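Long-range contacts in porin (Rhodopseudomonas blastica, PDB 1H6S), which forms, as a homotrimer, channels in the bacterial outer membrane for passive diffusion of small hydrophilic solutes, up to an exclusion limit of about 0.6 kDa: residues G197-F202 with T243-Y248; V255-S260 with Y271-D276. One frame throughout, in Å; residues are numbered along the deposited sequence.

The two contacts share one wall of the sixteen-stranded barrel, their centres about 11 Å apart. Contact 1 reaches across an intervening strand and is a surface contact: it has no hydrogen bonds between its segments and buries 170 Å². Contact 2 joins directly paired strands, buries 476 Å² and includes four buried residues among those that touch; backbone hydrogen bonds and a salt bridge carry it. They meet where 240-250 and 253-262 lie side by side, with probable hydrogen bonds Val259 N to Leu244 O (2.7 Å) and Val255 N to Tyr248 O (2.8 Å). The chemistry thus passes from loose side-chain approaches to continuous sheet bonding.

Contact 1 of 2, residues G197-F202 with T243-Y248; sequences GAAYKF and TLYGNY
The side chains of Phe202 and Tyr248 cross at about a right angle, yet their ring planes are nearly parallel; one carbon of each makes the contact, Phe202 CZ lying 4.1 Å from Tyr248 CD1, without forming a stack. The Phe202 ring is brought here by a chi1 of 75°, which sets CG between the backbone N and the carbonyl carbon. Its CE1 also comes within 4.4 Å of Asn247 O. Tyr248 has a second aromatic neighbour, Phe250, whose ring it meets edge-to-face. A third ring, that of Tyr245, reaches over with its hydroxyl end, OH lying 4.0 Å from Ala199 CB. Ala199 also touches Leu94, and Tyr245 touches Asp97 and Ser98, all in the long connection between strands 78-83 and 131-139.

Lys201 runs its long side chain toward Asn247, but NZ stops 4.2 Å from Asn247 ND2. Since both nitrogens are donors, this is proximity without a bond. Lys201 and Phe202 are both poorly ordered, so their approaches are less securely defined than that of Tyr245. Lys201 also centres an inverse gamma turn, where the chain leaves strand 193-200.

The backbones remain well apart, with Ala199 CA 9.1 Å from Gly246 CA, and the directions of 199-202 and 245-248 differ by 32°. That spacing fits two strands with a third between them, and 224-232 fills the place: Lys201 and Asn247 both touch its Thr225, Phe202 touches Val226 and Tyr245 touches Asn229. Strands 193-200, 224-232 and 240-250 are thus successive staves of the antiparallel porin barrel, bordered by 175-183 and 253-262.

Contact 2 of 2, residues V255-S260 with Y271-D276; sequences VRAYVS and YGIGAD
Arg256 and Gly274 form a hydrogen-bonded pair, each N to the other's O at 2.8 Å. Tyr258 and Gly272 repeat the pattern, at 3.1 Å for Tyr258 N to Gly272 O and 3.2 Å for the return bond from Gly272 N to Tyr258 O. With chi1 at 79°, the Tyr258 ring folds across the neighbouring strand, and Gly272 N sits 3.7 Å above the centre of its face.

On the same side, a salt bridge joins Arg256 to Asp276, whose OD2 receives both NE and NH2, the NH2 bond measuring 2.8 Å; the length of the NE bond is doubtful. The planes of guanidinium and carboxylate stand 72° apart, unlike the flat pairing in which each oxygen takes one N-H; OD2 alone accepts both, close to the guanidinium plane. The other oxygen, Asp276 OD1, is bonded to Ser286 OG, while Tyr258 OH is held by Gln290 OE1 and Phe107 N. Both Arg256 and Tyr258 touch Met100.

The contacts on the opposite face are apolar: Ile273 CD1 packs on Ala257 CB at 3.7 Å, and Val259 CG1 on Tyr271 CB at 4.0 Å.

The strand axes run 4.7 Å apart at 163°, an antiparallel hairpin of the porin barrel, in which Tyr258 over Gly272 fits the aromatic rescue of glycine.

Contact 1 of 2, residues G197-F202 with T243-Y248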
ATOM      1  N   GLY A 197     -37.178   1.850  10.789  1.00 17.17           N
ATOM      2  CA  GLY A 197     -36.861   1.060  11.958  1.00 20.52           C
ATOM      3  C   GLY A 197     -37.106   1.819  13.242  1.00 20.78           C
ATOM      4  O   GLY A 197     -37.034   3.046  13.285  1.00 21.23           O
ATOM      5  N   ALA A 198     -37.401   1.070  14.296  1.00 22.28           N
ATOM      6  CA  ALA A 198     -37.655   1.649  15.602  1.00 22.85           C
ATOM      7  C   ALA A 198     -37.038   0.729  16.640  1.00 24.49           C
ATOM      8  O   ALA A 198     -37.034  -0.491  16.475  1.00 24.01           O
ATOM      9  CB  ALA A 198     -39.148   1.772  15.834  1.00 23.86           C
ATOM     10  N   ALA A 199     -36.507   1.307  17.706  1.00 26.82           N
ATOM     11  CA  ALA A 199     -35.896   0.505  18.754  1.00 28.91           C
ATOM     12  C   ALA A 199     -36.229   1.084  20.109  1.00 32.01           C
ATOM     13  O   ALA A 199     -36.386   2.301  20.264  1.00 32.57           O
ATOM     14  CB  ALA A 199     -34.386   0.455  18.572  1.00 25.68           C
ATOM     15  N   TYR A 200     -36.333   0.203  21.090  1.00 35.22           N
ATOM     16  CA  TYR A 200     -36.641   0.621  22.439  1.00 38.00           C
ATOM     17  C   TYR A 200     -35.576   0.062  23.355  1.00 39.00           C
ATOM     18  O   TYR A 200     -35.319  -1.140  23.358  1.00 34.65           O
ATOM     19  CB  TYR A 200     -38.015   0.105  22.855  1.00 42.17           C
ATOM     20  CG  TYR A 200     -38.406   0.516  24.252  1.00 49.75           C
ATOM     21  CD1 TYR A 200     -38.624   1.858  24.570  1.00 54.38           C
ATOM     22  CD2 TYR A 200     -38.525  -0.432  25.269  1.00 53.50           C
ATOM     23  CE1 TYR A 200     -38.946   2.245  25.870  1.00 58.36           C
ATOM     24  CE2 TYR A 200     -38.849  -0.056  26.568  1.00 57.87           C
ATOM     25  CZ  TYR A 200     -39.056   1.281  26.862  1.00 60.44           C
ATOM     26  OH  TYR A 200     -39.369   1.650  28.149  1.00 64.76           O
ATOM     27  N   LYS A 201     -34.940   0.937  24.120  1.00 44.30           N
ATOM     28  CA  LYS A 201     -33.907   0.504  25.044  1.00 50.91           C
ATOM     29  C   LYS A 201     -34.589   0.197  26.379  1.00 53.26           C
ATOM     30  O   LYS A 201     -34.472   0.961  27.335  1.00 53.34           O
ATOM     31  CB  LYS A 201     -32.864   1.612  25.205  1.00 55.35           C
ATOM     32  CG  LYS A 201     -31.584   1.176  25.896  1.00 65.43           C
ATOM     33  CD  LYS A 201     -30.853   0.096  25.101  1.00 73.16           C
ATOM     34  CE  LYS A 201     -29.563  -0.332  25.798  1.00 77.15           C
ATOM     35  NZ  LYS A 201     -28.840  -1.405  25.051  1.00 79.14           N
ATOM     36  N   PHE A 202     -35.304  -0.931  26.423  1.00 58.25           N
ATOM     37  CA  PHE A 202     -36.048  -1.358  27.612  1.00 63.27           C
ATOM     38  C   PHE A 202     -35.201  -1.565  28.856  1.00 67.15           C
ATOM     39  O   PHE A 202     -35.561  -2.345  29.736  1.00 69.53           O
ATOM     40  CB  PHE A 202     -36.842  -2.645  27.337  1.00 63.99           C
ATOM     41  CG  PHE A 202     -35.997  -3.888  27.270  1.00 65.14           C
ATOM     42  CD1 PHE A 202     -35.319  -4.227  26.105  1.00 65.63           C
ATOM     43  CD2 PHE A 202     -35.879  -4.722  28.378  1.00 65.45           C
ATOM     44  CE1 PHE A 202     -34.538  -5.382  26.044  1.00 67.43           C
ATOM     45  CE2 PHE A 202     -35.102  -5.877  28.330  1.00 66.69           C
ATOM     46  CZ  PHE A 202     -34.431  -6.208  27.160  1.00 67.22           C
ATOM     47  N   THR A 243     -37.496  -7.520  10.278  1.00 17.67           N
ATOM     48  CA  THR A 243     -36.503  -8.174  11.124  1.00 16.73           C
ATOM     49  C   THR A 243     -36.761  -7.744  12.552  1.00 17.72           C
ATOM     50  O   THR A 243     -36.976  -6.564  12.817  1.00 17.74           O
ATOM     51  CB  THR A 243     -35.039  -7.782  10.725  1.00 17.47           C
ATOM     52  OG1 THR A 243     -34.727  -8.327   9.438  1.00 18.39           O
ATOM     53  CG2 THR A 243     -34.032  -8.315  11.737  1.00 14.71           C
ATOM     54  N   LEU A 244     -36.760  -8.711  13.458  1.00 17.36           N
ATOM     55  CA  LEU A 244     -36.980  -8.457  14.873  1.00 19.46           C
ATOM     56  C   LEU A 244     -35.743  -8.934  15.619  1.00 19.26           C
ATOM     57  O   LEU A 244     -35.374 -10.114  15.523  1.00 18.23           O
ATOM     58  CB  LEU A 244     -38.207  -9.225  15.365  1.00 20.71           C
ATOM     59  CG  LEU A 244     -38.335  -9.287  16.888  1.00 24.84           C
ATOM     60  CD1 LEU A 244     -38.379  -7.867  17.427  1.00 24.31           C
ATOM     61  CD2 LEU A 244     -39.575 -10.064  17.291  1.00 25.55           C
ATOM     62  N   TYR A 245     -35.094  -8.036  16.355  1.00 19.80           N
ATOM     63  CA  TYR A 245     -33.883  -8.419  17.086  1.00 20.97           C
ATOM     64  C   TYR A 245     -33.863  -7.843  18.488  1.00 20.84           C
ATOM     65  O   TYR A 245     -34.686  -6.992  18.852  1.00 23.08           O
ATOM     66  CB  TYR A 245     -32.626  -7.943  16.355  1.00 20.38           C
ATOM     67  CG  TYR A 245     -32.534  -6.434  16.298  1.00 18.95           C
ATOM     68  CD1 TYR A 245     -33.370  -5.702  15.457  1.00 19.61           C
ATOM     69  CD2 TYR A 245     -31.683  -5.732  17.151  1.00 21.38           C
ATOM     70  CE1 TYR A 245     -33.369  -4.317  15.472  1.00 19.00           C
ATOM     71  CE2 TYR A 245     -31.678  -4.345  17.171  1.00 20.02           C
ATOM     72  CZ  TYR A 245     -32.526  -3.646  16.334  1.00 20.37           C
ATOM     73  OH  TYR A 245     -32.565  -2.273  16.370  1.00 18.68           O
ATOM     74  N   GLY A 246     -32.895  -8.312  19.263  1.00 20.20           N
ATOM     75  CA  GLY A 246     -32.738  -7.850  20.620  1.00 22.16           C
ATOM     76  C   GLY A 246     -31.435  -8.351  21.201  1.00 24.56           C
ATOM     77  O   GLY A 246     -30.873  -9.352  20.753  1.00 23.48           O
ATOM     78  N   ASN A 247     -30.939  -7.640  22.200  1.00 24.20           N
ATOM     79  CA  ASN A 247     -29.710  -8.027  22.860  1.00 27.73           C
ATOM     80  C   ASN A 247     -29.802  -7.617  24.316  1.00 30.02           C
ATOM     81  O   ASN A 247     -30.606  -6.759  24.685  1.00 30.45           O
ATOM     82  CB  ASN A 247     -28.502  -7.352  22.206  1.00 26.21           C
ATOM     83  CG  ASN A 247     -28.684  -5.860  22.052  1.00 28.76           C
ATOM     84  OD1 ASN A 247     -29.051  -5.378  20.984  1.00 30.88           O
ATOM     85  ND2 ASN A 247     -28.442  -5.121  23.123  1.00 26.77           N
ATOM     86  N   TYR A 248     -28.973  -8.238  25.140  1.00 32.25           N
ATOM     87  CA  TYR A 248     -28.959  -7.946  26.555  1.00 35.53           C
ATOM     88  C   TYR A 248     -27.517  -8.055  27.031  1.00 34.09           C
ATOM     89  O   TYR A 248     -26.786  -8.969  26.629  1.00 31.60           O
ATOM     90  CB  TYR A 248     -29.846  -8.948  27.291  1.00 41.15           C
ATOM     91  CG  TYR A 248     -30.208  -8.536  28.692  1.00 47.91           C
ATOM     92  CD1 TYR A 248     -30.899  -7.347  28.931  1.00 52.81           C
ATOM     93  CD2 TYR A 248     -29.879  -9.338  29.783  1.00 51.19           C
ATOM     94  CE1 TYR A 248     -31.256  -6.968  30.223  1.00 57.59           C
ATOM     95  CE2 TYR A 248     -30.230  -8.971  31.080  1.00 55.83           C
ATOM     96  CZ  TYR A 248     -30.919  -7.786  31.292  1.00 58.78           C
ATOM     97  OH  TYR A 248     -31.285  -7.427  32.571  1.00 64.54           O
TER

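Contact 2 of 2, residues V255-S260 with Y271-D276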
ATOM      1  N   VAL A 255     -25.745 -10.908  24.979  1.00 23.38           N
ATOM      2  CA  VAL A 255     -26.477 -11.961  24.297  1.00 22.88           C
ATOM      3  C   VAL A 255     -27.308 -11.286  23.218  1.00 20.93           C
ATOM      4  O   VAL A 255     -27.924 -10.254  23.468  1.00 18.98           O
ATOM      5  CB  VAL A 255     -27.402 -12.725  25.265  1.00 23.19           C
ATOM      6  CG1 VAL A 255     -28.162 -13.801  24.517  1.00 27.36           C
ATOM      7  CG2 VAL A 255     -26.584 -13.347  26.370  1.00 25.72           C
ATOM      8  N   ARG A 256     -27.310 -11.862  22.018  1.00 20.98           N
ATOM      9  CA  ARG A 256     -28.051 -11.303  20.892  1.00 19.60           C
ATOM     10  C   ARG A 256     -28.915 -12.365  20.225  1.00 18.00           C
ATOM     11  O   ARG A 256     -28.549 -13.545  20.192  1.00 20.34           O
ATOM     12  CB  ARG A 256     -27.086 -10.752  19.838  1.00 21.87           C
ATOM     13  CG  ARG A 256     -26.098  -9.724  20.331  1.00 22.07           C
ATOM     14  CD  ARG A 256     -25.169  -9.284  19.215  1.00 24.01           C
ATOM     15  NE  ARG A 256     -24.180  -8.335  19.704  1.00 24.32           N
ATOM     16  CZ  ARG A 256     -24.445  -7.076  20.033  1.00 29.94           C
ATOM     17  NH1 ARG A 256     -25.673  -6.600  19.917  1.00 32.09           N
ATOM     18  NH2 ARG A 256     -23.486  -6.297  20.500  1.00 30.47           N
ATOM     19  N   ALA A 257     -30.050 -11.936  19.674  1.00 19.67           N
ATOM     20  CA  ALA A 257     -30.955 -12.845  18.974  1.00 20.29           C
ATOM     21  C   ALA A 257     -31.767 -12.056  17.961  1.00 20.17           C
ATOM     22  O   ALA A 257     -31.897 -10.834  18.080  1.00 19.91           O
ATOM     23  CB  ALA A 257     -31.879 -13.537  19.960  1.00 21.61           C
ATOM     24  N   TYR A 258     -32.306 -12.745  16.959  1.00 21.41           N
ATOM     25  CA  TYR A 258     -33.121 -12.076  15.946  1.00 21.33           C
ATOM     26  C   TYR A 258     -33.891 -13.079  15.095  1.00 21.32           C
ATOM     27  O   TYR A 258     -33.537 -14.261  15.032  1.00 21.04           O
ATOM     28  CB  TYR A 258     -32.233 -11.220  15.027  1.00 18.32           C
ATOM     29  CG  TYR A 258     -31.496 -12.007  13.950  1.00 18.85           C
ATOM     30  CD1 TYR A 258     -32.150 -12.413  12.786  1.00 17.56           C
ATOM     31  CD2 TYR A 258     -30.155 -12.365  14.105  1.00 15.27           C
ATOM     32  CE1 TYR A 258     -31.491 -13.155  11.803  1.00 15.94           C
ATOM     33  CE2 TYR A 258     -29.485 -13.109  13.130  1.00 17.67           C
ATOM     34  CZ  TYR A 258     -30.163 -13.497  11.979  1.00 16.87           C
ATOM     35  OH  TYR A 258     -29.525 -14.214  10.991  1.00 16.95           O
ATOM     36  N   VAL A 259     -34.947 -12.596  14.446  1.00 21.39           N
ATOM     37  CA  VAL A 259     -35.751 -13.414  13.541  1.00 20.84           C
ATOM     38  C   VAL A 259     -36.059 -12.495  12.376  1.00 20.21           C
ATOM     39  O   VAL A 259     -36.224 -11.290  12.564  1.00 18.76           O
ATOM     40  CB  VAL A 259     -37.098 -13.930  14.175  1.00 20.93           C
ATOM     41  CG1 VAL A 259     -36.814 -15.037  15.161  1.00 23.01           C
ATOM     42  CG2 VAL A 259     -37.849 -12.792  14.853  1.00 22.08           C
ATOM     43  N   SER A 260     -36.131 -13.059  11.178  1.00 18.08           N
ATOM     44  CA  SER A 260     -36.389 -12.271   9.984  1.00 19.12           C
ATOM     45  C   SER A 260     -37.301 -13.015   9.001  1.00 17.38           C
ATOM     46  O   SER A 260     -37.218 -14.235   8.871  1.00 18.49           O
ATOM     47  CB  SER A 260     -35.041 -11.939   9.319  1.00 16.06           C
ATOM     48  OG  SER A 260     -35.176 -11.011   8.255  1.00 16.99           O
ATOM     49  N   TYR A 271     -33.186 -16.868  11.447  1.00 20.35           N
ATOM     50  CA  TYR A 271     -32.981 -16.600  12.868  1.00 23.15           C
ATOM     51  C   TYR A 271     -31.547 -16.878  13.298  1.00 20.52           C
ATOM     52  O   TYR A 271     -30.817 -17.623  12.642  1.00 19.95           O
ATOM     53  CB  TYR A 271     -33.961 -17.417  13.730  1.00 27.57           C
ATOM     54  CG  TYR A 271     -33.819 -18.910  13.596  1.00 33.12           C
ATOM     55  CD1 TYR A 271     -32.812 -19.602  14.274  1.00 39.29           C
ATOM     56  CD2 TYR A 271     -34.673 -19.632  12.763  1.00 38.51           C
ATOM     57  CE1 TYR A 271     -32.657 -20.987  14.123  1.00 45.77           C
ATOM     58  CE2 TYR A 271     -34.529 -21.011  12.603  1.00 43.86           C
ATOM     59  CZ  TYR A 271     -33.521 -21.685  13.285  1.00 46.64           C
ATOM     60  OH  TYR A 271     -33.388 -23.047  13.124  1.00 49.75           O
ATOM     61  N   GLY A 272     -31.142 -16.267  14.400  1.00 19.35           N
ATOM     62  CA  GLY A 272     -29.800 -16.486  14.889  1.00 15.14           C
ATOM     63  C   GLY A 272     -29.679 -16.088  16.341  1.00 17.95           C
ATOM     64  O   GLY A 272     -30.383 -15.188  16.812  1.00 18.20           O
ATOM     65  N   ILE A 273     -28.775 -16.759  17.045  1.00 16.76           N
ATOM     66  CA  ILE A 273     -28.528 -16.502  18.454  1.00 19.95           C
ATOM     67  C   ILE A 273     -27.008 -16.394  18.628  1.00 20.29           C
ATOM     68  O   ILE A 273     -26.257 -17.231  18.113  1.00 20.45           O
ATOM     69  CB  ILE A 273     -29.113 -17.673  19.321  1.00 20.52           C
ATOM     70  CG1 ILE A 273     -28.908 -17.399  20.805  1.00 26.48           C
ATOM     71  CG2 ILE A 273     -28.463 -18.988  18.944  1.00 25.58           C
ATOM     72  CD1 ILE A 273     -29.728 -16.235  21.307  1.00 32.03           C
ATOM     73  N   GLY A 274     -26.541 -15.364  19.330  1.00 20.44           N
ATOM     74  CA  GLY A 274     -25.102 -15.219  19.514  1.00 20.08           C
ATOM     75  C   GLY A 274     -24.658 -14.486  20.768  1.00 20.70           C
ATOM     76  O   GLY A 274     -25.478 -13.937  21.506  1.00 22.14           O
ATOM     77  N   ALA A 275     -23.349 -14.476  21.012  1.00 21.06           N
ATOM     78  CA  ALA A 275     -22.802 -13.806  22.185  1.00 19.63           C
ATOM     79  C   ALA A 275     -21.561 -12.958  21.900  1.00 21.25           C
ATOM     80  O   ALA A 275     -20.787 -13.229  20.978  1.00 22.73           O
ATOM     81  CB  ALA A 275     -22.482 -14.823  23.262  1.00 16.76           C
ATOM     82  N   ASP A 276     -21.402 -11.912  22.703  1.00 21.06           N
ATOM     83  CA  ASP A 276     -20.265 -11.009  22.622  1.00 22.67           C
ATOM     84  C   ASP A 276     -19.629 -11.031  24.002  1.00 23.83           C
ATOM     85  O   ASP A 276     -20.333 -11.065  25.012  1.00 24.27           O
ATOM     86  CB  ASP A 276     -20.703  -9.572  22.339  1.00 24.22           C
ATOM     87  CG  ASP A 276     -20.938  -9.301  20.882  1.00 26.11           C
ATOM     88  OD1 ASP A 276     -20.188  -9.843  20.043  1.00 29.44           O
ATOM     89  OD2 ASP A 276     -21.857  -8.516  20.574  1.00 31.45           O
TER